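Local coordinates for protein N-acetylmuramoyl-L-alanine amidase amiD (Escherichia coli, PDB 3D2Y) that hydrolyses the amide bond between N-acetylmuramoyl and L-amino acid residues of cell-wall glycopeptides, as a zinc-dependent lipoprotein of the outer membrane, at residues I8-E12 / G13-D17; S43-A46 / T47-K51; P64-G68 / K69-W73; V148-H151 / A152-A155; A229-M232 / H233-T237. All coordinates share one frame; numbering follows the deposited sequence. Where two conformers were deposited one is given.

Contact 1. Residues I8-E12 / G13-D17; sequences IVEKE and GYQLD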
loop_
_atom_site.group_PDB
_atom_site.type_symbol
_atom_site.label_atom_id
_atom_site.label_comp_id
_atom_site.label_asym_id
_atom_site.label_seq_id
_atom_site.Cartn_x
_atom_site.Cartn_y
_atom_site.Cartn_z
ATOM N N ILE A 8 14.543 -32.876 -17.889
ATOM C CA ILE A 8 13.779 -32.894 -19.151
ATOM C C ILE A 8 12.282 -33.135 -18.899
ATOM O O ILE A 8 11.926 -34.047 -18.150
ATOM C CB ILE A 8 14.368 -33.928 -20.184
ATOM C CG1 ILE A 8 15.351 -33.275 -21.150
ATOM C CG2 ILE A 8 13.301 -34.471 -21.094
ATOM C CD1 ILE A 8 16.594 -32.738 -20.543
ATOM N N VAL A 9 11.421 -32.320 -19.528
ATOM C CA VAL A 9 9.945 -32.401 -19.376
ATOM C C VAL A 9 9.224 -32.700 -20.721
ATOM O O VAL A 9 9.500 -32.041 -21.716
ATOM C CB VAL A 9 9.369 -31.089 -18.753
ATOM C CG1 VAL A 9 7.892 -31.235 -18.441
ATOM C CG2 VAL A 9 10.135 -30.677 -17.487
ATOM N N GLU A 10 8.301 -33.671 -20.750
ATOM C CA GLU A 10 7.590 -34.054 -21.996
ATOM C C GLU A 10 6.259 -33.337 -22.197
ATOM O O GLU A 10 5.549 -33.058 -21.237
ATOM C CB GLU A 10 7.344 -35.566 -22.065
ATOM C CG GLU A 10 8.577 -36.397 -21.921
ATOM C CD GLU A 10 9.270 -36.697 -23.232
ATOM O OE1 GLU A 10 10.381 -37.247 -23.185
ATOM O OE2 GLU A 10 8.714 -36.424 -24.308
ATOM N N LYS A 11 5.927 -33.048 -23.456
ATOM C CA LYS A 11 4.682 -32.365 -23.808
ATOM C C LYS A 11 4.140 -32.917 -25.129
ATOM O O LYS A 11 4.849 -33.590 -25.881
ATOM C CB LYS A 11 4.917 -30.856 -23.965
ATOM C CG LYS A 11 5.608 -30.181 -22.793
ATOM C CD LYS A 11 4.629 -29.679 -21.738
ATOM C CE LYS A 11 5.381 -29.213 -20.504
ATOM N NZ LYS A 11 4.671 -28.113 -19.804
ATOM N N GLU A 12 2.878 -32.626 -25.417
ATOM C CA GLU A 12 2.355 -32.872 -26.754
ATOM C C GLU A 12 3.013 -31.877 -27.722
ATOM O O GLU A 12 2.744 -30.657 -27.689
ATOM C CB GLU A 12 0.820 -32.793 -26.796
ATOM C CG GLU A 12 0.109 -34.037 -26.250
ATOM C CD GLU A 12 -1.317 -34.222 -26.787
ATOM O OE1 GLU A 12 -1.681 -33.571 -27.796
ATOM O OE2 GLU A 12 -2.080 -35.036 -26.205
ATOM N N GLY A 13 3.918 -32.402 -28.544
ATOM C CA GLY A 13 4.517 -31.620 -29.606
ATOM C C GLY A 13 5.999 -31.309 -29.486
ATOM O O GLY A 13 6.613 -30.995 -30.490
ATOM N N TYR A 14 6.542 -31.386 -28.266
ATOM C CA TYR A 14 7.906 -30.924 -27.935
ATOM C C TYR A 14 8.363 -31.402 -26.539
ATOM O O TYR A 14 7.548 -31.785 -25.700
ATOM C CB TYR A 14 7.998 -29.386 -28.018
ATOM C CG TYR A 14 7.088 -28.672 -27.004
ATOM C CD1 TYR A 14 7.593 -28.204 -25.788
ATOM C CD2 TYR A 14 5.729 -28.540 -27.245
ATOM C CE1 TYR A 14 6.750 -27.559 -24.854
ATOM C CE2 TYR A 14 4.894 -27.902 -26.328
ATOM C CZ TYR A 14 5.404 -27.427 -25.145
ATOM O OH TYR A 14 4.548 -26.828 -24.254
ATOM N N GLN A 15 9.678 -31.356 -26.309
ATOM C CA GLN A 15 10.297 -31.639 -25.023
ATOM C C GLN A 15 10.840 -30.341 -24.452
ATOM O O GLN A 15 11.307 -29.500 -25.202
ATOM C CB GLN A 15 11.479 -32.579 -25.276
ATOM C CG GLN A 15 11.558 -33.722 -24.351
ATOM C CD GLN A 15 12.684 -34.654 -24.669
ATOM O OE1 GLN A 15 13.731 -34.239 -25.166
ATOM N NE2 GLN A 15 12.483 -35.930 -24.381
ATOM N N LEU A 16 10.794 -30.161 -23.134
ATOM C CA LEU A 16 11.498 -29.007 -22.524
ATOM C C LEU A 16 12.705 -29.481 -21.745
ATOM O O LEU A 16 12.632 -30.488 -21.040
ATOM C CB LEU A 16 10.590 -28.180 -21.605
ATOM C CG LEU A 16 9.411 -27.493 -22.275
ATOM C CD1 LEU A 16 8.382 -27.025 -21.195
ATOM C CD2 LEU A 16 9.843 -26.351 -23.165
ATOM N N ASP A 17 13.805 -28.753 -21.897
ATOM C CA ASP A 17 15.057 -29.020 -21.206
ATOM C C ASP A 17 15.226 -27.899 -20.193
ATOM O O ASP A 17 15.386 -26.721 -20.574
ATOM C CB ASP A 17 16.197 -29.008 -22.234
ATOM C CG ASP A 17 17.565 -29.412 -21.661
ATOM O OD1 ASP A 17 17.841 -29.147 -20.473
ATOM O OD2 ASP A 17 18.396 -29.964 -22.437
#
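Lys11 lays the start of its side chain over one face of the Tyr14 ring: its CB stands 3.7 Å from the ring centroid and only 15° off the ring normal, a CH-pi contact, while Lys11 CG reaches Tyr14 CE1 at 3.5 Å. The tyrosine gets there because its CG sits between the backbone N and the carbonyl carbon (chi1 63°), which swings the ring back under the lysine. Lys11 then bends at chi2 (-89°), and its CE arrives 3.8 Å from Leu16 CD1, so aliphatic carbons of the lysine touch both Tyr14 and Leu16. Beside them on this face Val9 meets Leu16 more loosely through their CB atoms. The face bearing Ile8, Glu10, Gln15 and Asp17 is more polar. Here Glu10, also bent at chi2, lies alongside the extended Gln15, and Gln15 NE2 donates to Glu10 OE1 at 2.8 Å; the donor keeps the acceptor in its own amide plane but comes from above the carboxylate plane. Ile8 CG2 packs 3.6 Å from Gln15 CD, and Ile8 CD1 reaches Asp17, whose OD1 is hydrogen-bonded to Arg19 N. Between the faces, Val9 and Leu16 exchange two nearly straight backbone bonds of 2.7 Å, N to O each way, whereas Lys11 N to Tyr14 O is weak. Antiparallel strands 8-10 and 15-17, joined by a short turn through Glu12 and Gly13, thus form an exposed two-stranded beta hairpin.

Contact 2. Residues S43-A46 / T47-K51; sequences SSLA and TLTDK
Leu48 closes down on the carbonyl of Ser44, and here the contact is tight: Leu48 N donates to Ser44 O at 2.8 Å, close to the C=O axis, and Leu48 CG lies 3.3 Å from the same oxygen. With CG anti to its carbonyl carbon (chi1 -63°), Leu48 folds its branch back along the preceding turn. Thr47 N to Ser43 O, at 3.0 Å, is a second i to i+4 bond. On the inner side Leu45 and Leu48 both rest on Leu58 of strand 57-59 and on Leu75, and Ser44 OG is hydrogen-bonded to Asp40 O. Leu48 also comes within about 4 Å, side chain to side chain, of the proton acceptor Glu104.

The outer side is looser. Thr49 OG1 stands 2.9 Å from Leu45 O, brought back toward the helix by a chi1 of 59°; Thr49 CG2 and Leu45 CD1 only graze at 4.2 Å. A water lies between Ala46 O and Asp50 OD1, donating to the latter at 3.3 Å; its approach to Ala46 O is too short to be certain. The chemistry thus changes across helix 41-48: regular backbone bonds and leucine packing mark the inner side, where Ser44, Thr47 and Leu48 meet the bound peptide, while on the exposed side around Thr49 and Asp50 the carbonyls are approached by a threonine hydroxyl, its proton not settled between acceptors, and by a water.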
loop_
_atom_site.group_PDB
_atom_site.type_symbol
_atom_site.label_atom_id
_atom_site.label_comp_id
_atom_site.label_asym_id
_atom_site.label_seq_id
_atom_site.Cartn_x
_atom_site.Cartn_y
_atom_site.Cartn_z
ATOM N N SER A 43 -21.075 -8.835 3.902
ATOM C CA SER A 43 -21.267 -7.952 2.759
ATOM C C SER A 43 -19.983 -7.789 1.918
ATOM O O SER A 43 -20.030 -7.801 0.692
ATOM C CB SER A 43 -21.813 -6.601 3.211
ATOM O OG SER A 43 -22.978 -6.780 4.007
ATOM N N SER A 44 -18.841 -7.657 2.577
ATOM C CA SER A 44 -17.549 -7.477 1.844
ATOM C C SER A 44 -17.245 -8.790 1.106
ATOM O O SER A 44 -16.783 -8.793 -0.046
ATOM C CB SER A 44 -16.397 -7.116 2.795
ATOM O OG SER A 44 -16.668 -5.902 3.474
ATOM N N LEU A 45 -17.485 -9.918 1.783
ATOM C CA LEU A 45 -17.196 -11.215 1.152
ATOM C C LEU A 45 -18.054 -11.388 -0.119
ATOM O O LEU A 45 -17.557 -11.788 -1.161
ATOM C CB LEU A 45 -17.404 -12.347 2.174
ATOM C CG LEU A 45 -17.144 -13.751 1.657
ATOM C CD1 LEU A 45 -15.698 -13.950 1.208
ATOM C CD2 LEU A 45 -17.433 -14.686 2.816
ATOM N N ALA A 46 -19.335 -11.027 -0.027
ATOM C CA ALA A 46 -20.240 -11.041 -1.171
ATOM C C ALA A 46 -19.667 -10.201 -2.338
ATOM O O ALA A 46 -19.536 -10.668 -3.483
ATOM C CB ALA A 46 -21.640 -10.525 -0.747
ATOM N N THR A 47 -19.268 -8.979 -2.016
ATOM C CA THR A 47 -18.827 -8.016 -3.017
ATOM C C THR A 47 -17.510 -8.461 -3.658
ATOM O O THR A 47 -17.376 -8.431 -4.873
ATOM C CB THR A 47 -18.664 -6.591 -2.411
ATOM O OG1 THR A 47 -19.927 -6.107 -1.912
ATOM C CG2 THR A 47 -18.106 -5.621 -3.439
ATOM N N LEU A 48 -16.569 -8.906 -2.841
ATOM C CA LEU A 48 -15.261 -9.325 -3.334
ATOM C C LEU A 48 -15.216 -10.669 -4.056
ATOM O O LEU A 48 -14.139 -11.089 -4.529
ATOM C CB LEU A 48 -14.269 -9.323 -2.182
ATOM C CG LEU A 48 -14.008 -7.952 -1.552
ATOM C CD1 LEU A 48 -13.357 -8.077 -0.154
ATOM C CD2 LEU A 48 -13.202 -7.036 -2.503
ATOM N N THR A 49 -16.355 -11.349 -4.124
ATOM C CA THR A 49 -16.480 -12.589 -4.907
ATOM C C THR A 49 -17.433 -12.404 -6.093
ATOM O O THR A 49 -17.755 -13.372 -6.811
ATOM C CB THR A 49 -16.861 -13.822 -4.049
ATOM O OG1 THR A 49 -18.120 -13.617 -3.376
ATOM C CG2 THR A 49 -15.781 -14.094 -2.974
ATOM N N ASP A 50 -17.847 -11.159 -6.320
ATOM C CA ASP A 50 -18.733 -10.841 -7.435
ATOM C C ASP A 50 -17.910 -10.475 -8.660
ATOM O O ASP A 50 -16.706 -10.782 -8.755
ATOM C CB ASP A 50 -19.735 -9.724 -7.089
ATOM C CG ASP A 50 -21.187 -10.079 -7.497
ATOM O OD1 ASP A 50 -21.700 -11.116 -7.006
ATOM O OD2 ASP A 50 -21.823 -9.329 -8.289
ATOM N N LYS A 51 -18.544 -9.823 -9.615
ATOM C CA LYS A 51 -17.893 -9.724 -10.905
ATOM C C LYS A 51 -17.275 -8.345 -11.212
ATOM O O LYS A 51 -16.790 -8.124 -12.315
ATOM C CB LYS A 51 -18.779 -10.301 -12.017
ATOM C CG LYS A 51 -20.256 -10.004 -11.885
ATOM C CD LYS A 51 -20.657 -8.836 -12.776
ATOM C CE LYS A 51 -22.162 -8.842 -13.030
ATOM N NZ LYS A 51 -22.397 -8.781 -14.507
HETATM O O HOH W 1 -20.694 -12.727 -4.352
#

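Contact 3. Residues P64-G68 / K69-W73; sequences PRYNG and KPRIW
Arg71 starts with CG anti to its backbone N (chi1 172°) and turns at chi3 (-71°), while Tyr66 has CG anti to its carbonyl carbon; together these torsions bring guanidinium and ring face to face across a tight beta hairpin. The planes are 5° apart and Arg71 CZ lies 3.7 Å from the ring centroid, over the face, a stacked cation-pi pair on the exposed surface. Strands 65-66 and 69-70 are joined by a type I' turn from Tyr66 to Lys69, with Asn67 and Gly68, both at positive phi, at its corners. Tyr66 N to Lys69 O (3.0 Å) and Lys69 N to Tyr66 O (2.9 Å) close it, and Arg71 N donates to Pro64 O at 2.9 Å, extending the ladder. On the other face Arg65 runs alongside Pro70, which rests on Ala129 of helix 124-141. Beyond the hairpin Trp73 packs edge-to-face with Phe41, and the rim of its indole takes Pro64 CG at 4.0 Å from CH2.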
loop_
_atom_site.group_PDB
_atom_site.type_symbol
_atom_site.label_atom_id
_atom_site.label_comp_id
_atom_site.label_asym_id
_atom_site.label_seq_id
_atom_site.Cartn_x
_atom_site.Cartn_y
_atom_site.Cartn_z
ATOM N N PRO A 64 -11.832 -14.841 13.751
ATOM C CA PRO A 64 -12.139 -15.982 14.609
ATOM C C PRO A 64 -10.840 -16.776 14.713
ATOM O O PRO A 64 -10.024 -16.755 13.775
ATOM C CB PRO A 64 -13.161 -16.752 13.791
ATOM C CG PRO A 64 -12.904 -16.324 12.349
ATOM C CD PRO A 64 -12.532 -14.904 12.452
ATOM N N ARG A 65 -10.665 -17.480 15.821
ATOM C CA ARG A 65 -9.464 -18.295 16.026
ATOM C C ARG A 65 -9.737 -19.807 16.130
ATOM O O ARG A 65 -10.683 -20.251 16.780
ATOM C CB ARG A 65 -8.642 -17.758 17.200
ATOM C CG ARG A 65 -8.530 -16.238 17.164
ATOM C CD ARG A 65 -7.701 -15.707 18.282
ATOM N NE ARG A 65 -6.301 -15.799 17.929
ATOM C CZ ARG A 65 -5.298 -15.445 18.723
ATOM N NH1 ARG A 65 -5.540 -14.946 19.938
ATOM N NH2 ARG A 65 -4.049 -15.593 18.292
ATOM N N TYR A 66 -8.889 -20.563 15.448
ATOM C CA TYR A 66 -8.939 -22.019 15.400
ATOM C C TYR A 66 -7.518 -22.477 15.574
ATOM O O TYR A 66 -6.625 -21.857 15.037
ATOM C CB TYR A 66 -9.405 -22.502 14.026
ATOM C CG TYR A 66 -10.792 -22.047 13.662
ATOM C CD1 TYR A 66 -11.025 -20.755 13.170
ATOM C CD2 TYR A 66 -11.883 -22.919 13.804
ATOM C CE1 TYR A 66 -12.320 -20.326 12.849
ATOM C CE2 TYR A 66 -13.176 -22.511 13.488
ATOM C CZ TYR A 66 -13.388 -21.219 13.010
ATOM O OH TYR A 66 -14.673 -20.835 12.673
ATOM N N ASN A 67 -7.302 -23.562 16.313
ATOM C CA ASN A 67 -5.940 -24.070 16.534
ATOM C C ASN A 67 -5.017 -22.964 17.037
ATOM O O ASN A 67 -3.832 -22.960 16.739
ATOM C CB ASN A 67 -5.394 -24.697 15.235
ATOM C CG ASN A 67 -4.179 -25.566 15.469
ATOM O OD1 ASN A 67 -3.955 -26.058 16.577
ATOM N ND2 ASN A 67 -3.369 -25.724 14.437
ATOM N N GLY A 68 -5.593 -22.008 17.760
ATOM C CA GLY A 68 -4.852 -20.910 18.361
ATOM C C GLY A 68 -4.413 -19.817 17.401
ATOM O O GLY A 68 -3.562 -18.994 17.750
ATOM N N LYS A 69 -4.991 -19.811 16.197
ATOM C CA LYS A 69 -4.538 -18.937 15.099
ATOM C C LYS A 69 -5.708 -18.166 14.497
ATOM O O LYS A 69 -6.781 -18.760 14.330
ATOM C CB LYS A 69 -3.952 -19.773 13.962
ATOM C CG LYS A 69 -2.647 -20.500 14.274
ATOM C CD LYS A 69 -2.334 -21.439 13.160
ATOM C CE LYS A 69 -1.446 -22.562 13.588
ATOM N NZ LYS A 69 -0.682 -23.038 12.402
ATOM N N PRO A 70 -5.507 -16.864 14.125
ATOM C CA PRO A 70 -6.581 -16.115 13.461
ATOM C C PRO A 70 -6.828 -16.667 12.061
ATOM O O PRO A 70 -5.876 -17.025 11.365
ATOM C CB PRO A 70 -6.007 -14.694 13.354
ATOM C CG PRO A 70 -4.491 -14.913 13.330
ATOM C CD PRO A 70 -4.316 -16.024 14.342
ATOM N N ARG A 71 -8.090 -16.756 11.666
ATOM C CA ARG A 71 -8.450 -17.233 10.335
ATOM C C ARG A 71 -8.665 -16.030 9.418
ATOM O O ARG A 71 -9.390 -15.098 9.738
ATOM C CB ARG A 71 -9.689 -18.152 10.369
ATOM C CG ARG A 71 -10.263 -18.566 9.012
ATOM C CD ARG A 71 -11.409 -19.543 9.130
ATOM N NE ARG A 71 -10.971 -20.885 9.555
ATOM C CZ ARG A 71 -11.769 -21.944 9.694
ATOM N NH1 ARG A 71 -13.083 -21.855 9.484
ATOM N NH2 ARG A 71 -11.262 -23.101 10.084
ATOM N N ILE A 72 -8.004 -16.086 8.270
ATOM C CA ILE A 72 -8.100 -15.066 7.226
ATOM C C ILE A 72 -8.627 -15.736 5.944
ATOM O O ILE A 72 -8.299 -16.891 5.681
ATOM C CB ILE A 72 -6.676 -14.461 6.959
ATOM C CG1 ILE A 72 -6.139 -13.728 8.197
ATOM C CG2 ILE A 72 -6.667 -13.525 5.747
ATOM C CD1 ILE A 72 -4.625 -13.391 8.100
ATOM N N TRP A 73 -9.433 -15.016 5.154
ATOM C CA TRP A 73 -10.057 -15.584 3.955
ATOM C C TRP A 73 -9.187 -15.287 2.746
ATOM O O TRP A 73 -8.747 -14.159 2.592
ATOM C CB TRP A 73 -11.485 -15.037 3.775
ATOM C CG TRP A 73 -12.526 -15.899 4.473
ATOM C CD1 TRP A 73 -13.401 -16.740 3.873
ATOM C CD2 TRP A 73 -12.754 -16.006 5.878
ATOM N NE1 TRP A 73 -14.196 -17.350 4.809
ATOM C CE2 TRP A 73 -13.825 -16.913 6.052
ATOM C CE3 TRP A 73 -12.185 -15.396 7.012
ATOM C CZ2 TRP A 73 -14.314 -17.273 7.318
ATOM C CZ3 TRP A 73 -12.675 -15.748 8.282
ATOM C CH2 TRP A 73 -13.740 -16.680 8.420
#

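Contact 4. Residues V148-H151 / A152-A155; sequences VVAH and ADIA
One ligand of the catalytic zinc site, His151, sits at this strand-to-helix junction, where strand 148-150 runs into a short, weakly bonded helix. Asp153 reaches back past the bend: its OD2 accepts from Ala150 N at 2.8 Å with an N-H...O angle of 161°, the donor standing above the carboxylate plane. Outer partners are His233 ND1 on OD2 and Tyr212 OH on OD1, so the buried carboxylate, probably ionised, is hydrogen-bonded through both oxygens. Were Asp153 replaced by an alanine, Ala150 N and His233 ND1 would probably lose a shared acceptor, and the bend before the zinc ligand would be less firmly held. Strand 148-150 is an outermost strand of the mixed sheet in the PGRP-like fold of the amidase 2 family and bonds to strand 31-36, which carries His35; His35 and Asp161 complete the protein ligands. With CG of His151 anti to the backbone N (chi1 -164°), the ring presents its CD2 edge to Ile154 CG1, 4.0 Å away, and its NE2 is hydrogen-bonded to Ala85 O. His151 O takes two donors, Ala155 N at 2.9 Å and Ile154 N at 3.0 Å. Crossing Val149 at about a right angle, Ile154 touches it CG2 to CG2 at 3.8 Å.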
loop_
_atom_site.group_PDB
_atom_site.type_symbol
_atom_site.label_atom_id
_atom_site.label_comp_id
_atom_site.label_asym_id
_atom_site.label_seq_id
_atom_site.Cartn_x
_atom_site.Cartn_y
_atom_site.Cartn_z
ATOM N N VAL A 148 5.170 -1.721 -0.002
ATOM C CA VAL A 148 3.978 -2.015 0.810
ATOM C C VAL A 148 3.183 -0.692 0.924
ATOM O O VAL A 148 3.639 0.255 1.548
ATOM C CB VAL A 148 4.377 -2.538 2.236
ATOM C CG1 VAL A 148 3.127 -2.986 2.967
ATOM C CG2 VAL A 148 5.409 -3.670 2.113
ATOM N N VAL A 149 2.026 -0.607 0.278
ATOM C CA VAL A 149 1.415 0.707 0.040
ATOM C C VAL A 149 -0.042 0.676 0.381
ATOM O O VAL A 149 -0.675 -0.411 0.493
ATOM C CB VAL A 149 1.542 1.162 -1.453
ATOM C CG1 VAL A 149 3.034 1.434 -1.831
ATOM C CG2 VAL A 149 0.878 0.086 -2.421
ATOM N N ALA A 150 -0.552 1.880 0.561
ATOM C CA ALA A 150 -1.972 2.131 0.655
ATOM C C ALA A 150 -2.554 2.177 -0.739
ATOM O O ALA A 150 -1.912 2.601 -1.686
ATOM C CB ALA A 150 -2.207 3.512 1.331
ATOM N N HIS A 151 -3.809 1.779 -0.856
ATOM C CA HIS A 151 -4.518 2.026 -2.112
ATOM C C HIS A 151 -4.483 3.534 -2.470
ATOM O O HIS A 151 -4.390 3.930 -3.651
ATOM C CB HIS A 151 -5.937 1.619 -1.900
ATOM C CG HIS A 151 -6.733 1.435 -3.165
ATOM N ND1 HIS A 151 -8.099 1.244 -3.148
ATOM C CD2 HIS A 151 -6.365 1.374 -4.464
ATOM C CE1 HIS A 151 -8.535 1.056 -4.381
ATOM N NE2 HIS A 151 -7.504 1.154 -5.197
ATOM N N ALA A 152 -4.605 4.388 -1.443
ATOM C CA ALA A 152 -4.591 5.858 -1.693
ATOM C C ALA A 152 -3.269 6.247 -2.304
ATOM O O ALA A 152 -3.192 7.222 -3.069
ATOM C CB ALA A 152 -4.830 6.647 -0.371
ATOM N N ASP A 153 -2.204 5.513 -1.964
ATOM C CA ASP A 153 -0.883 5.840 -2.498
ATOM C C ASP A 153 -0.873 5.643 -4.018
ATOM O O ASP A 153 -0.156 6.365 -4.737
ATOM C CB ASP A 153 0.210 4.972 -1.874
ATOM C CG ASP A 153 0.421 5.250 -0.373
ATOM O OD1 ASP A 153 0.153 6.374 0.102
ATOM O OD2 ASP A 153 0.875 4.326 0.334
ATOM N N ILE A 154 -1.624 4.648 -4.510
ATOM C CA ILE A 154 -1.490 4.250 -5.923
ATOM C C ILE A 154 -2.612 4.827 -6.773
ATOM O O ILE A 154 -2.523 4.823 -8.006
ATOM C CB ILE A 154 -1.380 2.723 -6.122
ATOM C CG1 ILE A 154 -2.706 2.009 -5.812
ATOM C CG2 ILE A 154 -0.205 2.187 -5.353
ATOM C CD1 ILE A 154 -2.555 0.467 -5.873
ATOM N N ALA A 155 -3.660 5.315 -6.107
ATOM C CA ALA A 155 -4.770 6.041 -6.757
ATOM C C ALA A 155 -5.241 7.247 -5.919
ATOM O O ALA A 155 -6.404 7.244 -5.431
ATOM C CB ALA A 155 -5.978 5.093 -6.937
#

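Contact 5. Residues A229-M232 / H233-T237; sequences AFQM and HFRPT
Phe234 N donates to Phe230 O at 2.8 Å, in the carbonyl plane, a regular i to i+4 bond of the last turn of helix 220-234; His233 N adds only weak bonds to Ala229 O and Phe230 O. Gln231 and Arg235 run side by side, their NE2 and NH1 3.1 Å apart as two donors, each with acceptors elsewhere: Gln231 NE2 has Thr247 OG1 and Glu242 O, Arg235 has Leu238 O and salt bridges to Asp244 and Glu246, and Gln231 OE1 accepts from Gly241 N. Phe230, with CG anti to its backbone N (chi1 175°), turns its ring so that CE1 lies 3.5 Å from Phe234 CD2. The rings meet obliquely, centroids 5.3 Å apart and planes at 38°. Replacing Phe234 by an alanine would probably open a gap beside Phe230 CE1 and against the His233 ring. Aromatic carbons thus pack on one flank, while on the other the equally buried glutamine and arginine have their polar ends satisfied by the following loop and helix 245-258.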
loop_
_atom_site.group_PDB
_atom_site.type_symbol
_atom_site.label_atom_id
_atom_site.label_comp_id
_atom_site.label_asym_id
_atom_site.label_seq_id
_atom_site.Cartn_x
_atom_site.Cartn_y
_atom_site.Cartn_z
ATOM N N ALA A 229 -2.777 12.050 0.461
ATOM C CA ALA A 229 -2.498 10.611 0.411
ATOM C C ALA A 229 -1.147 10.261 1.116
ATOM O O ALA A 229 -1.064 9.309 1.910
ATOM C CB ALA A 229 -2.511 10.121 -1.036
ATOM N N PHE A 230 -0.135 11.070 0.858
ATOM C CA PHE A 230 1.202 10.867 1.406
ATOM C C PHE A 230 1.179 11.056 2.944
ATOM O O PHE A 230 1.777 10.258 3.722
ATOM C CB PHE A 230 2.181 11.844 0.738
ATOM C CG PHE A 230 3.564 11.801 1.304
ATOM C CD1 PHE A 230 4.391 10.706 1.071
ATOM C CD2 PHE A 230 4.068 12.892 2.057
ATOM C CE1 PHE A 230 5.689 10.663 1.601
ATOM C CE2 PHE A 230 5.362 12.862 2.604
ATOM C CZ PHE A 230 6.169 11.732 2.371
ATOM N N GLN A 231 0.459 12.099 3.364
ATOM C CA GLN A 231 0.356 12.443 4.790
ATOM C C GLN A 231 -0.443 11.397 5.552
ATOM O O GLN A 231 -0.083 11.039 6.690
ATOM C CB GLN A 231 -0.247 13.836 4.990
ATOM C CG GLN A 231 0.677 14.969 4.473
ATOM C CD GLN A 231 -0.014 16.323 4.377
ATOM O OE1 GLN A 231 -1.206 16.403 4.104
ATOM N NE2 GLN A 231 0.754 17.397 4.539
ATOM N N MET A 232 -1.541 10.928 4.965
ATOM C CA MET A 232 -2.325 9.838 5.578
ATOM C C MET A 232 -1.472 8.620 5.896
ATOM O O MET A 232 -1.697 7.978 6.915
ATOM C CB MET A 232 -3.542 9.426 4.738
ATOM C CG MET A 232 -4.654 10.446 4.708
ATOM S SD MET A 232 -6.143 9.781 3.955
ATOM C CE MET A 232 -5.733 9.739 2.226
ATOM N N HIS A 233 -0.458 8.355 5.064
ATOM C CA HIS A 233 0.460 7.229 5.259
ATOM C C HIS A 233 1.619 7.611 6.228
ATOM O O HIS A 233 1.938 6.859 7.166
ATOM C CB HIS A 233 0.961 6.774 3.868
ATOM C CG HIS A 233 1.747 5.492 3.855
ATOM N ND1 HIS A 233 1.789 4.658 2.751
ATOM C CD2 HIS A 233 2.570 4.934 4.780
ATOM C CE1 HIS A 233 2.591 3.636 3.008
ATOM N NE2 HIS A 233 3.087 3.793 4.225
ATOM N N PHE A 234 2.234 8.774 6.014
ATOM C CA PHE A 234 3.535 9.075 6.591
ATOM C C PHE A 234 3.549 10.257 7.553
ATOM O O PHE A 234 4.553 10.457 8.244
ATOM C CB PHE A 234 4.599 9.292 5.494
ATOM C CG PHE A 234 4.897 8.082 4.676
ATOM C CD1 PHE A 234 5.729 7.079 5.195
ATOM C CD2 PHE A 234 4.392 7.953 3.372
ATOM C CE1 PHE A 234 6.041 5.960 4.458
ATOM C CE2 PHE A 234 4.700 6.793 2.624
ATOM C CZ PHE A 234 5.549 5.812 3.173
ATOM N N ARG A 235 2.436 11.004 7.653
ATOM C CA ARG A 235 2.351 12.141 8.597
ATOM C C ARG A 235 0.881 12.343 8.983
ATOM O O ARG A 235 0.270 13.360 8.662
ATOM C CB ARG A 235 2.960 13.423 8.006
ATOM C CG ARG A 235 3.537 14.411 9.056
ATOM C CD ARG A 235 2.472 15.245 9.785
ATOM N NE ARG A 235 1.692 16.036 8.836
ATOM C CZ ARG A 235 2.001 17.270 8.437
ATOM N NH1 ARG A 235 1.226 17.889 7.562
ATOM N NH2 ARG A 235 3.065 17.893 8.923
ATOM N N PRO A 236 0.293 11.324 9.613
ATOM C CA PRO A 236 -1.142 11.295 9.833
ATOM C C PRO A 236 -1.695 12.250 10.866
ATOM O O PRO A 236 -2.900 12.380 10.973
ATOM C CB PRO A 236 -1.402 9.854 10.247
ATOM C CG PRO A 236 -0.120 9.358 10.765
ATOM C CD PRO A 236 0.951 10.083 10.054
ATOM N N THR A 237 -0.835 12.927 11.612
ATOM C CA THR A 237 -1.304 13.990 12.510
ATOM C C THR A 237 -1.962 15.175 11.788
ATOM O O THR A 237 -2.846 15.836 12.364
ATOM C CB THR A 237 -0.168 14.510 13.429
ATOM O OG1 THR A 237 0.905 15.065 12.639
ATOM C CG2 THR A 237 0.342 13.360 14.309
#

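Contacts 4 and 5 are buried, contacts 1 and 3 lie at the surface, and contact 2 is intermediate. Contacts 1 and 3 are both two-stranded hairpins, yet contact 1 sits far out near the N-terminus, its centre about 41 Å from that of the chain, whereas contact 3 leads into the central sheet. Contacts 2 and 5 are helix ends, one partly exposed and beside the bound peptide, the other enclosed by protein. Only contacts 4 and 5 touch: Asp153 OD2 is 2.6 Å from His233 ND1, a probable hydrogen bond joining the zinc-ligand turn to helix 220-234. In both hairpins a basic side chain lies over a tyrosine face, aliphatic carbons in contact 1 and a guanidinium in contact 3; in the buried pair the carboxylate, amide and guanidinium have named partners.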